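Long-range contact in plasmin and fibronectin-binding protein A (PDB 4MR0), which acts as a surface adhesin and invasin of Streptococcus pneumoniae, binding human fibronectin, plasmin, plasminogen and serum albumin: residues S304-P309 / I349-Q354. Residues are numbered along the deposited sequence; the frame is centred on the assembly and turned at random.
With MN (manganese (II) ion), chain G.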
loop_
_atom_site.group_PDB
_atom_site.type_symbol
_atom_site.label_atom_id
_atom_site.label_comp_id
_atom_site.label_asym_id
_atom_site.label_seq_id
_atom_site.Cartn_x
_atom_site.Cartn_y
_atom_site.Cartn_z
ATOM N N SER A 304 2.807 -0.317 -4.528
ATOM C CA SER A 304 2.060 -0.031 -5.755
ATOM C C SER A 304 1.199 1.221 -5.586
ATOM O O SER A 304 0.967 1.974 -6.542
ATOM C CB SER A 304 1.210 -1.235 -6.140
ATOM O OG SER A 304 2.069 -2.316 -6.476
ATOM N N ILE A 305 0.709 1.432 -4.369
ATOM C CA ILE A 305 -0.050 2.632 -4.052
ATOM C C ILE A 305 0.577 3.189 -2.784
ATOM O O ILE A 305 0.410 2.634 -1.696
ATOM C CB ILE A 305 -1.540 2.357 -3.781
ATOM C CG1 ILE A 305 -2.214 1.801 -5.041
ATOM C CG2 ILE A 305 -2.228 3.659 -3.369
ATOM C CD1 ILE A 305 -3.692 1.466 -4.847
ATOM N N GLN A 306 1.322 4.273 -2.934
ATOM C CA GLN A 306 1.972 4.905 -1.801
ATOM C C GLN A 306 1.145 6.115 -1.385
ATOM O O GLN A 306 0.708 6.902 -2.224
ATOM C CB GLN A 306 3.394 5.337 -2.189
ATOM C CG GLN A 306 4.165 6.050 -1.084
ATOM C CD GLN A 306 5.561 6.446 -1.524
ATOM O OE1 GLN A 306 5.764 6.875 -2.658
ATOM N NE2 GLN A 306 6.529 6.311 -0.624
ATOM N N ILE A 307 0.922 6.240 -0.083
ATOM C CA ILE A 307 0.165 7.346 0.484
ATOM C C ILE A 307 1.179 7.989 1.416
ATOM O O ILE A 307 1.591 7.395 2.414
ATOM C CB ILE A 307 -1.049 6.824 1.271
ATOM C CG1 ILE A 307 -1.938 5.995 0.339
ATOM C CG2 ILE A 307 -1.829 7.994 1.874
ATOM C CD1 ILE A 307 -3.007 5.189 1.071
ATOM N N GLU A 308 1.573 9.216 1.106
ATOM C CA GLU A 308 2.616 9.855 1.886
ATOM C C GLU A 308 2.430 11.352 2.045
ATOM O O GLU A 308 1.573 11.958 1.403
ATOM C CB GLU A 308 3.937 9.619 1.156
ATOM C CG GLU A 308 3.960 10.367 -0.190
ATOM C CD GLU A 308 5.011 9.868 -1.159
ATOM O OE1 GLU A 308 6.146 9.579 -0.724
ATOM O OE2 GLU A 308 4.702 9.784 -2.369
ATOM N N PRO A 309 3.221 11.962 2.942
ATOM C CA PRO A 309 3.123 13.413 3.137
ATOM C C PRO A 309 3.890 14.005 1.956
ATOM O O PRO A 309 4.627 13.290 1.277
ATOM C CB PRO A 309 3.815 13.639 4.485
ATOM C CG PRO A 309 4.786 12.500 4.573
ATOM C CD PRO A 309 3.983 11.333 4.036
ATOM N N ILE A 349 -0.075 -1.482 -0.692
ATOM C CA ILE A 349 -0.383 -0.143 -0.200
ATOM C C ILE A 349 0.402 0.241 1.041
ATOM O O ILE A 349 0.612 -0.586 1.931
ATOM C CB ILE A 349 -1.887 -0.035 0.185
ATOM C CG1 ILE A 349 -2.769 -0.490 -0.976
ATOM C CG2 ILE A 349 -2.231 1.401 0.581
ATOM C CD1 ILE A 349 -4.230 -0.712 -0.582
ATOM N N GLY A 350 0.822 1.502 1.113
ATOM C CA GLY A 350 1.517 1.951 2.306
ATOM C C GLY A 350 2.537 3.037 2.065
ATOM O O GLY A 350 2.431 3.809 1.117
ATOM N N THR A 351 3.513 3.112 2.957
ATOM C CA THR A 351 4.598 4.068 2.826
ATOM C C THR A 351 5.709 3.626 3.770
ATOM O O THR A 351 5.494 2.780 4.645
ATOM C CB THR A 351 4.150 5.518 3.117
ATOM O OG1 THR A 351 5.154 6.419 2.626
ATOM C CG2 THR A 351 3.936 5.745 4.603
ATOM N N HIS A 352 6.893 4.198 3.600
ATOM C CA HIS A 352 8.044 3.782 4.393
ATOM C C HIS A 352 8.902 4.943 4.878
ATOM O O HIS A 352 10.095 4.759 5.122
ATOM C CB HIS A 352 8.915 2.908 3.512
ATOM C CG HIS A 352 9.269 3.567 2.214
ATOM N ND1 HIS A 352 8.436 3.543 1.115
ATOM C CD2 HIS A 352 10.322 4.346 1.869
ATOM C CE1 HIS A 352 8.961 4.276 0.150
ATOM N NE2 HIS A 352 10.105 4.776 0.582
ATOM N N TYR A 353 8.319 6.122 5.030
ATOM C CA TYR A 353 9.113 7.271 5.432
ATOM C C TYR A 353 8.341 8.318 6.215
ATOM O O TYR A 353 7.178 8.594 5.925
ATOM C CB TYR A 353 9.705 7.901 4.167
ATOM C CG TYR A 353 10.496 9.175 4.363
ATOM C CD1 TYR A 353 11.766 9.153 4.931
ATOM C CD2 TYR A 353 9.983 10.403 3.943
ATOM C CE1 TYR A 353 12.514 10.327 5.069
ATOM C CE2 TYR A 353 10.721 11.581 4.078
ATOM C CZ TYR A 353 11.985 11.533 4.640
ATOM O OH TYR A 353 12.719 12.694 4.765
ATOM N N GLN A 354 9.006 8.894 7.214
ATOM C CA GLN A 354 8.427 9.947 8.036
ATOM C C GLN A 354 9.548 10.622 8.817
ATOM O O GLN A 354 10.579 10.012 9.077
ATOM C CB GLN A 354 7.377 9.386 9.013
ATOM C CG GLN A 354 7.939 8.549 10.162
ATOM C CD GLN A 354 6.876 8.195 11.200
ATOM O OE1 GLN A 354 6.596 7.019 11.443
ATOM N NE2 GLN A 354 6.284 9.215 11.816
HETATM MN MN MN G . 6.662 8.869 -3.139
#
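Ile305 and Gln306 pair in parallel with Ile349 and Gly350, joining neighbouring coils of the right-handed beta-helix in this adhesin. Gly350 N donates a hydrogen bond to Ile305 O at 3.1 Å. Gly350 O accepts a hydrogen bond from Ile307 N, also at 3.1 Å, and Gln306 CA approaches the same oxygen in a CA-H...O contact. Gly350 thus gives both its polar backbone atoms to the 304-309 segment.

Gln306 runs from this ladder to the manganese ion. Its CB and CG lie beside Gly350 O, with Gln306 CG 3.6 Å from that oxygen. CG is anti to the backbone N (chi1 178°), and the chain is extended as far as CD. CD therefore sits well out from the backbone. Gln306 OE1 binds manganese at 2.2 Å. Gln306 NE2 lies 3.5 Å from Thr351 OG1, a close approach and not a bond. Gln306 NE2 is also 3.3 Å from the ring carbon His352 CE1. The amide plane is 20° from the imidazole plane. His352 ND1 is hydrogen-bonded to Glu303, which helps fix the ring.

Glu308 holds the same ion through both carboxylate oxygens; Gln271 and Gly314 complete the protein ligands. On the other side of the ladder, Ile307 CD1 packs 3.9 Å from Ile349 CG2, in an apolar layer shared with Ile331 and Ile364.

Metal binding fixes which end of the Gln306 amide is oxygen. Its neutral oxygen and the Glu308 carboxylate come close because both bind the cation, which probably also polarises the amide and stabilises the carboxylate's negative charge.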